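5-methylthioribose-1-phosphate isomerase (Saccharomyces cerevisiae, PDB 1W2W) catalyses the interconversion of methylthioribose-1-phosphate and methylthioribulose-1-phosphate in methionine salvage, this chain being the N-terminal part of the enzyme. Local coordinates at residues V18-Q23 with A57-L62; K97-L102 with V117-I122; F175-I180 with G196-L201. All coordinates share one frame; numbering follows the deposited sequence.

Contact 1: residues V18-Q23 with A57-L62; sequences VKVLDQ and AIVGSL
Val18 and Val20 meet Leu62 and Val59 through aliphatic branches alone, with no flat side chain between them; the flat group nearby is the Ala57 carbonyl, farther back within helix 53-73, which takes no part in the strand contact. Ala57 O accepts from Ser61 N on one face of its plane and from Ser61 OG on the other. The hydroxyl bond, 2.8 Å from Ser61 OG to Ala57 O, comes in tilted 29° from that plane. A serine suits this place, because its short side chain can turn back on its own helix and satisfy a buried hydroxyl.

On the side facing strand 17-21, Val18 straddles Leu62. Its CG1, anti to the backbone N (chi1 178°), lies 3.9 Å from Leu62 CD1, while the other methyl, Val18 CG2, rests 4.0 Å from Leu62 CB. Two residues on, Val20 CG1 meets Val59 CG2 at 3.8 Å, the two side chains lying square to one another. Val18 and Val20 project from the same face of the strand, and Val59 and Leu62 lie about one helical turn apart, so the pairs match. Ile6 of the neighbouring strand also touches Val20 and Leu62, joining helix 53-73 to the three-stranded antiparallel sheet. With no hydrogen bond or charge pair across it, this buried contact is held by apolar packing, its methyls meeting at van der Waals distance.

Contact 2: residues K97-L102 with V117-I122; sequences KRLDFL and VEIKNI
Lys120 lies along Leu99 and brings its end to Asp100. From CB the chain turns with CG anti to the carbonyl carbon (chi1 -76°) and then stays extended. Lys120 CG touches the methyl Leu99 CD1 at 3.8 Å, the two side chains lying alongside but pointing opposite ways. Farther out, Lys120 CE lies 4.1 Å from Leu99 CB and comes within 3.4 Å of Asp100 OD1. At the tip, Lys120 NZ donates to Asp100 OD1 at 2.7 Å, a salt bridge made through the syn lone pair; Asp100 OD2 stands back at 3.8 Å from Lys120 NZ, so one oxygen does the gripping.

Deeper in, Leu99 CD1 approaches Ile119 CG2 at 4.4 Å, and Val64 and Ser61 of helix 53-73 lie against Leu99 and Ile119 respectively. The local axes are 11.2 Å apart and nearly antiparallel, at 173°. With an alanine in place of Lys120, the carboxylate of Asp100 would probably be left without its charged mate and Leu99 would lose the methylenes alongside it. Lysine serves two needs: its methylenes extend the apolar packing outward, and at the more exposed edge of the helix pair its ammonium pairs with Asp100.

Contact 3: residues F175-I180 with G196-L201; sequences FAVLTI and GVIRSL
Ile198 fits closely against Val177 and Thr179, whereas Phe175 and Leu201 meet more loosely one turn farther along the helix. In the tight part, Ile198 CG1 lies 3.9 Å from Val177 CG2. The terminal methyl reaches on, bringing Ile198 CD1 to 3.8 Å from Thr179 CB and 4.0 Å from Thr179 CG2. Beta-branched residues suit the strand, and the longer arm of isoleucine lets a single helix residue span two of them.

At the looser end, Leu201 CD2 approaches the ring edge of Phe175, 4.2 Å from Phe175 CZ and near the ring plane. Val177 CG1 also lies at that ring's edge, in its plane. The ring gets there because its CG sits between the backbone N and the carbonyl carbon (chi1 66°), which brings the ring nearer the helix than the direction of its CB alone would. This end is not a solvent side: helix 129-168 packs on both Phe175 and Leu201. The hydroxyl of Thr179 hydrogen-bonds the backbone of another protein chain, whose strand pairs in parallel with residues 175-179.

Cys181, directly after residues 175-180, is the predicted transition-state stabiliser, its side chain about 7 Å from that of Thr179. The helix runs back along the strand, the local axes at 165°, which is consistent with a beta-alpha unit of a Rossmann-like fold, as the family assignment suggests.

Overall arrangement
The contacts follow one another along the chain, with no overlap in sequence. Contacts 1 and 2 belong to one body: their centres are 16 Å apart, and they touch where Leu102 and Ile119 pack on Gly60 and Ser61. Helix 53-73 thus lies between the small antiparallel sheet and the helix pair 88-103 and 111-124. Contact 3 is separate, centred 26 Å from contact 1 and 35 Å from contact 2, on the opposite side of the chain's centre from the latter. The long helix 129-168 bridges the regions, packing on residues of all three. The chain therefore joins a mainly helical N-terminal body to the beginning of a sheet, probably Rossmann-like, that continues into another protein chain.

Contact 1: residues V18-Q23 with A57-L62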
ATOM      1  N   VAL A  18      32.116 -14.249   3.681  1.00  6.59           N
ATOM      2  CA  VAL A  18      31.003 -13.313   3.606  1.00  6.02           C
ATOM      3  C   VAL A  18      29.775 -14.144   3.268  1.00  5.96           C
ATOM      4  O   VAL A  18      29.807 -14.944   2.339  1.00  6.37           O
ATOM      5  CB  VAL A  18      31.255 -12.247   2.514  1.00  6.70           C
ATOM      6  CG1 VAL A  18      30.069 -11.308   2.396  1.00  6.45           C
ATOM      7  CG2 VAL A  18      32.535 -11.465   2.809  1.00  5.63           C
ATOM      8  N   LYS A  19      28.695 -13.972   4.025  1.00  6.16           N
ATOM      9  CA  LYS A  19      27.402 -14.538   3.633  1.00  5.21           C
ATOM     10  C   LYS A  19      26.331 -13.495   3.950  1.00  5.96           C
ATOM     11  O   LYS A  19      26.531 -12.667   4.829  1.00  5.64           O
ATOM     12  CB  LYS A  19      27.130 -15.875   4.341  1.00  7.42           C
ATOM     13  CG  LYS A  19      26.893 -15.779   5.843  1.00  7.84           C
ATOM     14  CD  LYS A  19      26.814 -17.172   6.467  1.00  7.54           C
ATOM     15  CE  LYS A  19      26.359 -17.105   7.918  1.00  6.76           C
ATOM     16  NZ  LYS A  19      26.460 -18.440   8.580  1.00  5.99           N
ATOM     17  N   VAL A  20      25.210 -13.505   3.239  1.00  5.46           N
ATOM     18  CA  VAL A  20      24.205 -12.464   3.441  1.00  4.81           C
ATOM     19  C   VAL A  20      22.820 -13.067   3.646  1.00  3.14           C
ATOM     20  O   VAL A  20      22.490 -14.127   3.100  1.00  5.89           O
ATOM     21  CB  VAL A  20      24.160 -11.466   2.274  1.00  5.23           C
ATOM     22  CG1 VAL A  20      25.502 -10.746   2.116  1.00  6.44           C
ATOM     23  CG2 VAL A  20      23.743 -12.176   0.978  1.00  5.10           C
ATOM     24  N   LEU A  21      22.001 -12.401   4.448  1.00  5.22           N
ATOM     25  CA  LEU A  21      20.638 -12.871   4.643  1.00  5.82           C
ATOM     26  C   LEU A  21      19.872 -12.658   3.353  1.00  6.07           C
ATOM     27  O   LEU A  21      20.001 -11.611   2.734  1.00  7.17           O
ATOM     28  CB  LEU A  21      19.959 -12.056   5.740  1.00  5.19           C
ATOM     29  CG  LEU A  21      20.090 -12.524   7.185  1.00  5.66           C
ATOM     30  CD1 LEU A  21      19.251 -11.605   8.047  1.00  4.14           C
ATOM     31  CD2 LEU A  21      19.650 -13.976   7.328  1.00  5.54           C
ATOM     32  N   ASP A  22      19.056 -13.630   2.963  1.00  9.81           N
ATOM     33  CA  ASP A  22      18.172 -13.413   1.822  1.00 10.42           C
ATOM     34  C   ASP A  22      16.950 -12.616   2.281  1.00 11.56           C
ATOM     35  O   ASP A  22      16.000 -13.164   2.873  1.00 11.02           O
ATOM     36  CB  ASP A  22      17.734 -14.749   1.233  1.00 11.99           C
ATOM     37  CG  ASP A  22      16.999 -14.586  -0.075  1.00 13.45           C
ATOM     38  OD1 ASP A  22      16.460 -13.476  -0.318  1.00 15.99           O
ATOM     39  OD2 ASP A  22      16.928 -15.505  -0.923  1.00 16.04           O
ATOM     40  N   GLN A  23      16.964 -11.314   2.014  1.00 10.80           N
ATOM     41  CA  GLN A  23      15.909 -10.470   2.561  1.00 11.44           C
ATOM     42  C   GLN A  23      14.579 -10.627   1.853  1.00 12.64           C
ATOM     43  O   GLN A  23      13.565 -10.102   2.322  1.00 14.51           O
ATOM     44  CB  GLN A  23      16.345  -9.011   2.580  1.00 10.50           C
ATOM     45  CG  GLN A  23      17.568  -8.780   3.470  1.00 10.02           C
ATOM     46  CD  GLN A  23      17.898  -7.312   3.600  1.00 11.08           C
ATOM     47  OE1 GLN A  23      17.015  -6.493   3.853  1.00 10.45           O
ATOM     48  NE2 GLN A  23      19.170  -6.966   3.412  1.00 12.23           N
ATOM     49  N   ALA A  57      26.259  -1.270  -1.072  1.00 11.55           N
ATOM     50  CA  ALA A  57      27.667  -0.882  -1.204  1.00 11.45           C
ATOM     51  C   ALA A  57      28.602  -1.835  -0.473  1.00 11.62           C
ATOM     52  O   ALA A  57      29.685  -2.175  -0.966  1.00 11.47           O
ATOM     53  CB  ALA A  57      27.876   0.534  -0.706  1.00 11.07           C
ATOM     54  N   ILE A  58      28.205  -2.261   0.722  1.00  9.90           N
ATOM     55  CA  ILE A  58      29.048  -3.163   1.501  1.00 11.07           C
ATOM     56  C   ILE A  58      29.154  -4.550   0.863  1.00 10.51           C
ATOM     57  O   ILE A  58      30.262  -5.080   0.723  1.00 11.32           O
ATOM     58  CB  ILE A  58      28.548  -3.273   2.966  1.00 10.47           C
ATOM     59  CG1 ILE A  58      28.761  -1.937   3.698  1.00 10.93           C
ATOM     60  CG2 ILE A  58      29.289  -4.408   3.703  1.00 11.92           C
ATOM     61  CD1 ILE A  58      27.885  -1.779   4.952  1.00 11.81           C
ATOM     62  N   VAL A  59      28.027  -5.149   0.482  1.00 10.88           N
ATOM     63  CA  VAL A  59      28.113  -6.468  -0.169  1.00 11.38           C
ATOM     64  C   VAL A  59      28.849  -6.405  -1.507  1.00 10.78           C
ATOM     65  O   VAL A  59      29.631  -7.310  -1.835  1.00 11.95           O
ATOM     66  CB  VAL A  59      26.754  -7.187  -0.331  1.00 11.33           C
ATOM     67  CG1 VAL A  59      25.943  -6.582  -1.477  1.00 15.52           C
ATOM     68  CG2 VAL A  59      26.996  -8.678  -0.656  1.00 12.36           C
ATOM     69  N   GLY A  60      28.616  -5.337  -2.266  1.00 11.29           N
ATOM     70  CA  GLY A  60      29.334  -5.118  -3.519  1.00 10.82           C
ATOM     71  C   GLY A  60      30.843  -5.072  -3.306  1.00 12.07           C
ATOM     72  O   GLY A  60      31.603  -5.799  -3.970  1.00 11.22           O
ATOM     73  N   SER A  61      31.268  -4.216  -2.379  1.00 11.25           N
ATOM     74  CA  SER A  61      32.673  -4.079  -2.013  1.00 12.45           C
ATOM     75  C   SER A  61      33.264  -5.411  -1.535  1.00 13.06           C
ATOM     76  O   SER A  61      34.338  -5.807  -1.971  1.00 13.48           O
ATOM     77  CB  SER A  61      32.838  -3.003  -0.937  1.00 13.15           C
ATOM     78  OG  SER A  61      32.423  -1.741  -1.435  1.00 13.45           O
ATOM     79  N   LEU A  62      32.559  -6.096  -0.642  1.00 11.97           N
ATOM     80  CA  LEU A  62      33.009  -7.378  -0.121  1.00 12.86           C
ATOM     81  C   LEU A  62      33.157  -8.426  -1.221  1.00 12.45           C
ATOM     82  O   LEU A  62      34.086  -9.242  -1.174  1.00 12.34           O
ATOM     83  CB  LEU A  62      32.084  -7.895   0.988  1.00 12.34           C
ATOM     84  CG  LEU A  62      32.227  -7.184   2.331  1.00 11.93           C
ATOM     85  CD1 LEU A  62      31.083  -7.601   3.246  1.00 14.38           C
ATOM     86  CD2 LEU A  62      33.556  -7.508   2.991  1.00 14.23           C
TER

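Contact 2: residues K97-L102 with V117-I122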
ATOM      1  N   LYS A  97      36.480  -4.158 -15.666  1.00 19.52           N
ATOM      2  CA  LYS A  97      35.273  -4.529 -16.398  1.00 20.25           C
ATOM      3  C   LYS A  97      34.250  -5.143 -15.440  1.00 19.57           C
ATOM      4  O   LYS A  97      33.055  -4.855 -15.517  1.00 19.51           O
ATOM      5  CB  LYS A  97      35.633  -5.506 -17.519  1.00 21.33           C
ATOM      6  CG  LYS A  97      34.473  -5.966 -18.395  1.00 23.52           C
ATOM      7  CD  LYS A  97      35.018  -6.699 -19.629  1.00 29.91           C
ATOM      8  CE  LYS A  97      34.999  -8.209 -19.458  1.00 31.98           C
ATOM      9  NZ  LYS A  97      33.854  -8.793 -20.226  1.00 35.70           N
ATOM     10  N   ARG A  98      34.725  -5.982 -14.528  1.00 18.66           N
ATOM     11  CA  ARG A  98      33.829  -6.629 -13.579  1.00 17.93           C
ATOM     12  C   ARG A  98      33.296  -5.650 -12.525  1.00 17.69           C
ATOM     13  O   ARG A  98      32.159  -5.795 -12.060  1.00 15.96           O
ATOM     14  CB  ARG A  98      34.492  -7.867 -12.967  1.00 18.72           C
ATOM     15  CG  ARG A  98      34.518  -9.015 -13.971  1.00 19.77           C
ATOM     16  CD  ARG A  98      35.314 -10.212 -13.532  1.00 21.25           C
ATOM     17  NE  ARG A  98      34.643 -10.964 -12.472  1.00 19.37           N
ATOM     18  CZ  ARG A  98      33.533 -11.664 -12.635  1.00 18.67           C
ATOM     19  NH1 ARG A  98      32.939 -11.720 -13.822  1.00 21.52           N
ATOM     20  NH2 ARG A  98      33.019 -12.321 -11.608  1.00 19.25           N
ATOM     21  N   LEU A  99      34.099  -4.647 -12.174  1.00 16.78           N
ATOM     22  CA  LEU A  99      33.601  -3.530 -11.360  1.00 16.24           C
ATOM     23  C   LEU A  99      32.504  -2.722 -12.046  1.00 17.19           C
ATOM     24  O   LEU A  99      31.519  -2.337 -11.412  1.00 15.69           O
ATOM     25  CB  LEU A  99      34.747  -2.630 -10.882  1.00 15.86           C
ATOM     26  CG  LEU A  99      35.805  -3.271  -9.984  1.00 14.62           C
ATOM     27  CD1 LEU A  99      36.982  -2.309  -9.807  1.00 14.91           C
ATOM     28  CD2 LEU A  99      35.199  -3.645  -8.624  1.00 16.19           C
ATOM     29  N   ASP A 100      32.661  -2.465 -13.339  1.00 16.55           N
ATOM     30  CA  ASP A 100      31.588  -1.856 -14.122  1.00 17.09           C
ATOM     31  C   ASP A 100      30.323  -2.715 -14.197  1.00 15.66           C
ATOM     32  O   ASP A 100      29.210  -2.193 -14.136  1.00 14.78           O
ATOM     33  CB  ASP A 100      32.078  -1.465 -15.530  1.00 17.01           C
ATOM     34  CG  ASP A 100      33.207  -0.437 -15.498  1.00 21.09           C
ATOM     35  OD1 ASP A 100      33.430   0.205 -14.447  1.00 22.42           O
ATOM     36  OD2 ASP A 100      33.939  -0.207 -16.489  1.00 21.43           O
ATOM     37  N   PHE A 101      30.489  -4.031 -14.325  1.00 14.34           N
ATOM     38  CA  PHE A 101      29.358  -4.960 -14.297  1.00 15.41           C
ATOM     39  C   PHE A 101      28.624  -4.825 -12.958  1.00 14.88           C
ATOM     40  O   PHE A 101      27.396  -4.638 -12.916  1.00 14.35           O
ATOM     41  CB  PHE A 101      29.878  -6.386 -14.516  1.00 15.16           C
ATOM     42  CG  PHE A 101      28.841  -7.461 -14.354  1.00 17.20           C
ATOM     43  CD1 PHE A 101      27.680  -7.452 -15.115  1.00 19.18           C
ATOM     44  CD2 PHE A 101      29.036  -8.481 -13.437  1.00 17.91           C
ATOM     45  CE1 PHE A 101      26.728  -8.446 -14.964  1.00 21.73           C
ATOM     46  CE2 PHE A 101      28.087  -9.483 -13.283  1.00 20.93           C
ATOM     47  CZ  PHE A 101      26.934  -9.464 -14.049  1.00 20.36           C
ATOM     48  N   LEU A 102      29.384  -4.902 -11.869  1.00 13.83           N
ATOM     49  CA  LEU A 102      28.806  -4.798 -10.520  1.00 13.17           C
ATOM     50  C   LEU A 102      28.025  -3.497 -10.357  1.00 13.82           C
ATOM     51  O   LEU A 102      26.907  -3.494  -9.827  1.00 13.96           O
ATOM     52  CB  LEU A 102      29.910  -4.874  -9.459  1.00 14.29           C
ATOM     53  CG  LEU A 102      29.465  -4.823  -7.992  1.00 12.99           C
ATOM     54  CD1 LEU A 102      28.466  -5.952  -7.757  1.00 14.77           C
ATOM     55  CD2 LEU A 102      30.680  -5.022  -7.090  1.00 13.86           C
ATOM     56  N   VAL A 117      34.158   3.664  -6.927  1.00 17.00           N
ATOM     57  CA  VAL A 117      35.119   4.701  -7.306  1.00 17.87           C
ATOM     58  C   VAL A 117      36.362   4.608  -6.420  1.00 18.03           C
ATOM     59  O   VAL A 117      37.495   4.630  -6.912  1.00 18.67           O
ATOM     60  CB  VAL A 117      34.491   6.119  -7.206  1.00 17.82           C
ATOM     61  CG1 VAL A 117      35.568   7.206  -7.233  1.00 19.19           C
ATOM     62  CG2 VAL A 117      33.451   6.331  -8.307  1.00 18.18           C
ATOM     63  N   GLU A 118      36.143   4.487  -5.115  1.00 16.65           N
ATOM     64  CA  GLU A 118      37.232   4.373  -4.162  1.00 18.32           C
ATOM     65  C   GLU A 118      38.020   3.090  -4.406  1.00 17.08           C
ATOM     66  O   GLU A 118      39.255   3.110  -4.381  1.00 18.67           O
ATOM     67  CB  GLU A 118      36.715   4.428  -2.723  1.00 18.85           C
ATOM     68  CG  GLU A 118      37.800   4.583  -1.664  1.00 24.86           C
ATOM     69  CD  GLU A 118      38.887   5.579  -2.036  1.00 29.51           C
ATOM     70  OE1 GLU A 118      38.565   6.724  -2.425  1.00 31.73           O
ATOM     71  OE2 GLU A 118      40.074   5.212  -1.932  1.00 31.89           O
ATOM     72  N   ILE A 119      37.319   1.983  -4.654  1.00 16.57           N
ATOM     73  CA  ILE A 119      38.018   0.721  -4.920  1.00 15.08           C
ATOM     74  C   ILE A 119      38.877   0.836  -6.188  1.00 16.24           C
ATOM     75  O   ILE A 119      40.016   0.347  -6.214  1.00 15.60           O
ATOM     76  CB  ILE A 119      37.048  -0.470  -5.002  1.00 15.64           C
ATOM     77  CG1 ILE A 119      36.418  -0.730  -3.627  1.00 14.46           C
ATOM     78  CG2 ILE A 119      37.772  -1.719  -5.557  1.00 13.54           C
ATOM     79  CD1 ILE A 119      35.197  -1.648  -3.644  1.00 16.69           C
ATOM     80  N   LYS A 120      38.347   1.481  -7.224  1.00 15.86           N
ATOM     81  CA  LYS A 120      39.144   1.731  -8.433  1.00 18.39           C
ATOM     82  C   LYS A 120      40.390   2.580  -8.165  1.00 18.79           C
ATOM     83  O   LYS A 120      41.463   2.330  -8.743  1.00 19.24           O
ATOM     84  CB  LYS A 120      38.307   2.374  -9.535  1.00 16.38           C
ATOM     85  CG  LYS A 120      37.379   1.402 -10.233  1.00 19.77           C
ATOM     86  CD  LYS A 120      36.787   2.024 -11.480  1.00 21.58           C
ATOM     87  CE  LYS A 120      35.807   1.086 -12.147  1.00 22.87           C
ATOM     88  NZ  LYS A 120      35.488   1.626 -13.496  1.00 24.16           N
ATOM     89  N   ASN A 121      40.250   3.583  -7.304  1.00 19.93           N
ATOM     90  CA  ASN A 121      41.395   4.396  -6.897  1.00 20.98           C
ATOM     91  C   ASN A 121      42.434   3.574  -6.150  1.00 20.85           C
ATOM     92  O   ASN A 121      43.647   3.748  -6.336  1.00 20.62           O
ATOM     93  CB  ASN A 121      40.945   5.564  -6.019  1.00 21.99           C
ATOM     94  CG  ASN A 121      40.322   6.683  -6.825  1.00 24.90           C
ATOM     95  OD1 ASN A 121      40.572   6.809  -8.027  1.00 27.13           O
ATOM     96  ND2 ASN A 121      39.501   7.498  -6.173  1.00 28.92           N
ATOM     97  N   ILE A 122      41.965   2.669  -5.298  1.00 20.05           N
ATOM     98  CA  ILE A 122      42.873   1.749  -4.638  1.00 19.24           C
ATOM     99  C   ILE A 122      43.553   0.840  -5.660  1.00 19.50           C
ATOM    100  O   ILE A 122      44.763   0.617  -5.582  1.00 21.36           O
ATOM    101  CB  ILE A 122      42.157   0.930  -3.557  1.00 19.03           C
ATOM    102  CG1 ILE A 122      41.723   1.860  -2.417  1.00 18.51           C
ATOM    103  CG2 ILE A 122      43.092  -0.152  -3.008  1.00 19.58           C
ATOM    104  CD1 ILE A 122      40.778   1.193  -1.427  1.00 18.64           C
TER

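Contact 3: residues F175-I180 with G196-L201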
ATOM      1  N   PHE A 175       5.281  11.228  22.305  1.00 13.87           N
ATOM      2  CA  PHE A 175       4.999  11.447  20.886  1.00 12.62           C
ATOM      3  C   PHE A 175       5.303  10.201  20.054  1.00 11.37           C
ATOM      4  O   PHE A 175       6.009   9.294  20.507  1.00 11.72           O
ATOM      5  CB  PHE A 175       5.795  12.641  20.344  1.00 12.80           C
ATOM      6  CG  PHE A 175       7.291  12.424  20.319  1.00 13.15           C
ATOM      7  CD1 PHE A 175       7.906  11.858  19.203  1.00 15.14           C
ATOM      8  CD2 PHE A 175       8.084  12.790  21.402  1.00 12.19           C
ATOM      9  CE1 PHE A 175       9.281  11.660  19.169  1.00 12.00           C
ATOM     10  CE2 PHE A 175       9.462  12.597  21.382  1.00 12.75           C
ATOM     11  CZ  PHE A 175      10.063  12.027  20.268  1.00 13.06           C
ATOM     12  N   ALA A 176       4.774  10.168  18.835  1.00 11.00           N
ATOM     13  CA  ALA A 176       5.014   9.052  17.927  1.00 10.85           C
ATOM     14  C   ALA A 176       5.793   9.561  16.717  1.00  9.94           C
ATOM     15  O   ALA A 176       5.850  10.770  16.461  1.00 11.07           O
ATOM     16  CB  ALA A 176       3.688   8.436  17.467  1.00 10.42           C
ATOM     17  N   VAL A 177       6.377   8.633  15.969  1.00 10.67           N
ATOM     18  CA  VAL A 177       6.990   8.991  14.690  1.00  9.62           C
ATOM     19  C   VAL A 177       6.536   8.034  13.598  1.00 11.07           C
ATOM     20  O   VAL A 177       6.104   6.896  13.874  1.00 11.24           O
ATOM     21  CB  VAL A 177       8.527   8.906  14.762  1.00 10.78           C
ATOM     22  CG1 VAL A 177       9.069   9.792  15.897  1.00 11.51           C
ATOM     23  CG2 VAL A 177       8.940   7.448  14.943  1.00 10.43           C
ATOM     24  N   LEU A 178       6.630   8.529  12.365  1.00 10.18           N
ATOM     25  CA  LEU A 178       6.364   7.750  11.155  1.00  8.77           C
ATOM     26  C   LEU A 178       7.701   7.360  10.544  1.00  8.74           C
ATOM     27  O   LEU A 178       8.668   8.116  10.647  1.00  9.26           O
ATOM     28  CB  LEU A 178       5.606   8.622  10.151  1.00  9.95           C
ATOM     29  CG  LEU A 178       4.122   8.810  10.497  1.00 11.35           C
ATOM     30  CD1 LEU A 178       3.582  10.091   9.856  1.00 10.95           C
ATOM     31  CD2 LEU A 178       3.306   7.590  10.041  1.00 12.26           C
ATOM     32  N   THR A 179       7.760   6.197   9.898  1.00  9.47           N
ATOM     33  CA  THR A 179       8.923   5.892   9.061  1.00  8.87           C
ATOM     34  C   THR A 179       8.512   5.046   7.847  1.00  9.53           C
ATOM     35  O   THR A 179       7.402   4.542   7.800  1.00 10.17           O
ATOM     36  CB  THR A 179      10.059   5.244   9.905  1.00  8.83           C
ATOM     37  OG1 THR A 179      11.300   5.264   9.166  1.00  9.61           O
ATOM     38  CG2 THR A 179       9.793   3.759  10.226  1.00  8.40           C
ATOM     39  N   ILE A 180       9.403   4.913   6.868  1.00  9.92           N
ATOM     40  CA  ILE A 180       9.079   4.217   5.622  1.00 10.02           C
ATOM     41  C   ILE A 180      10.262   3.325   5.270  1.00  9.85           C
ATOM     42  O   ILE A 180      11.406   3.614   5.649  1.00 11.18           O
ATOM     43  CB  ILE A 180       8.828   5.243   4.476  1.00  9.41           C
ATOM     44  CG1 ILE A 180       8.218   4.576   3.228  1.00  9.62           C
ATOM     45  CG2 ILE A 180      10.115   6.011   4.138  1.00  8.04           C
ATOM     46  CD1 ILE A 180       7.792   5.593   2.136  1.00 11.58           C
ATOM     47  N   GLY A 196      18.010   4.096  13.005  1.00  9.42           N
ATOM     48  CA  GLY A 196      19.008   4.469  14.003  1.00 10.33           C
ATOM     49  C   GLY A 196      18.528   5.591  14.909  1.00  9.15           C
ATOM     50  O   GLY A 196      18.667   5.539  16.132  1.00 10.38           O
ATOM     51  N   VAL A 197      17.959   6.620  14.299  1.00 10.58           N
ATOM     52  CA  VAL A 197      17.413   7.742  15.056  1.00 10.57           C
ATOM     53  C   VAL A 197      16.300   7.255  15.963  1.00  9.74           C
ATOM     54  O   VAL A 197      16.199   7.664  17.118  1.00 10.91           O
ATOM     55  CB  VAL A 197      16.855   8.835  14.122  1.00  9.38           C
ATOM     56  CG1 VAL A 197      16.128   9.920  14.945  1.00 10.09           C
ATOM     57  CG2 VAL A 197      17.998   9.452  13.313  1.00 11.44           C
ATOM     58  N   ILE A 198      15.447   6.391  15.425  1.00  9.91           N
ATOM     59  CA  ILE A 198      14.357   5.824  16.209  1.00  9.73           C
ATOM     60  C   ILE A 198      14.910   4.993  17.375  1.00 10.35           C
ATOM     61  O   ILE A 198      14.407   5.071  18.511  1.00 10.92           O
ATOM     62  CB  ILE A 198      13.428   5.032  15.266  1.00  9.29           C
ATOM     63  CG1 ILE A 198      12.577   6.024  14.455  1.00 10.13           C
ATOM     64  CG2 ILE A 198      12.551   4.032  16.033  1.00 12.52           C
ATOM     65  CD1 ILE A 198      12.028   5.400  13.164  1.00  9.67           C
ATOM     66  N   ARG A 199      15.967   4.228  17.115  1.00 10.51           N
ATOM     67  CA  ARG A 199      16.601   3.473  18.187  1.00 10.68           C
ATOM     68  C   ARG A 199      17.178   4.371  19.269  1.00 12.44           C
ATOM     69  O   ARG A 199      17.060   4.059  20.460  1.00 13.07           O
ATOM     70  CB  ARG A 199      17.669   2.525  17.642  1.00 11.80           C
ATOM     71  CG  ARG A 199      17.068   1.295  16.999  1.00 11.37           C
ATOM     72  CD  ARG A 199      18.073   0.454  16.217  1.00 13.55           C
ATOM     73  NE  ARG A 199      17.533  -0.888  15.995  1.00 13.09           N
ATOM     74  CZ  ARG A 199      17.764  -1.623  14.914  1.00 13.03           C
ATOM     75  NH1 ARG A 199      18.538  -1.152  13.940  1.00 11.88           N
ATOM     76  NH2 ARG A 199      17.232  -2.837  14.816  1.00 12.67           N
ATOM     77  N   SER A 200      17.807   5.470  18.864  1.00 12.46           N
ATOM     78  CA  SER A 200      18.333   6.441  19.825  1.00 12.66           C
ATOM     79  C   SER A 200      17.227   7.101  20.636  1.00 13.07           C
ATOM     80  O   SER A 200      17.348   7.268  21.862  1.00 12.13           O
ATOM     81  CB  SER A 200      19.178   7.505  19.126  1.00 11.08           C
ATOM     82  OG  SER A 200      20.356   6.917  18.592  1.00 14.30           O
ATOM     83  N   LEU A 201      16.144   7.462  19.953  1.00 11.96           N
ATOM     84  CA  LEU A 201      14.970   7.989  20.641  1.00 13.03           C
ATOM     85  C   LEU A 201      14.406   6.985  21.649  1.00 11.72           C
ATOM     86  O   LEU A 201      13.971   7.357  22.748  1.00 12.50           O
ATOM     87  CB  LEU A 201      13.911   8.425  19.627  1.00 11.58           C
ATOM     88  CG  LEU A 201      14.193   9.758  18.914  1.00 11.63           C
ATOM     89  CD1 LEU A 201      13.181   9.954  17.780  1.00 11.68           C
ATOM     90  CD2 LEU A 201      14.110  10.941  19.904  1.00 12.02           C
TER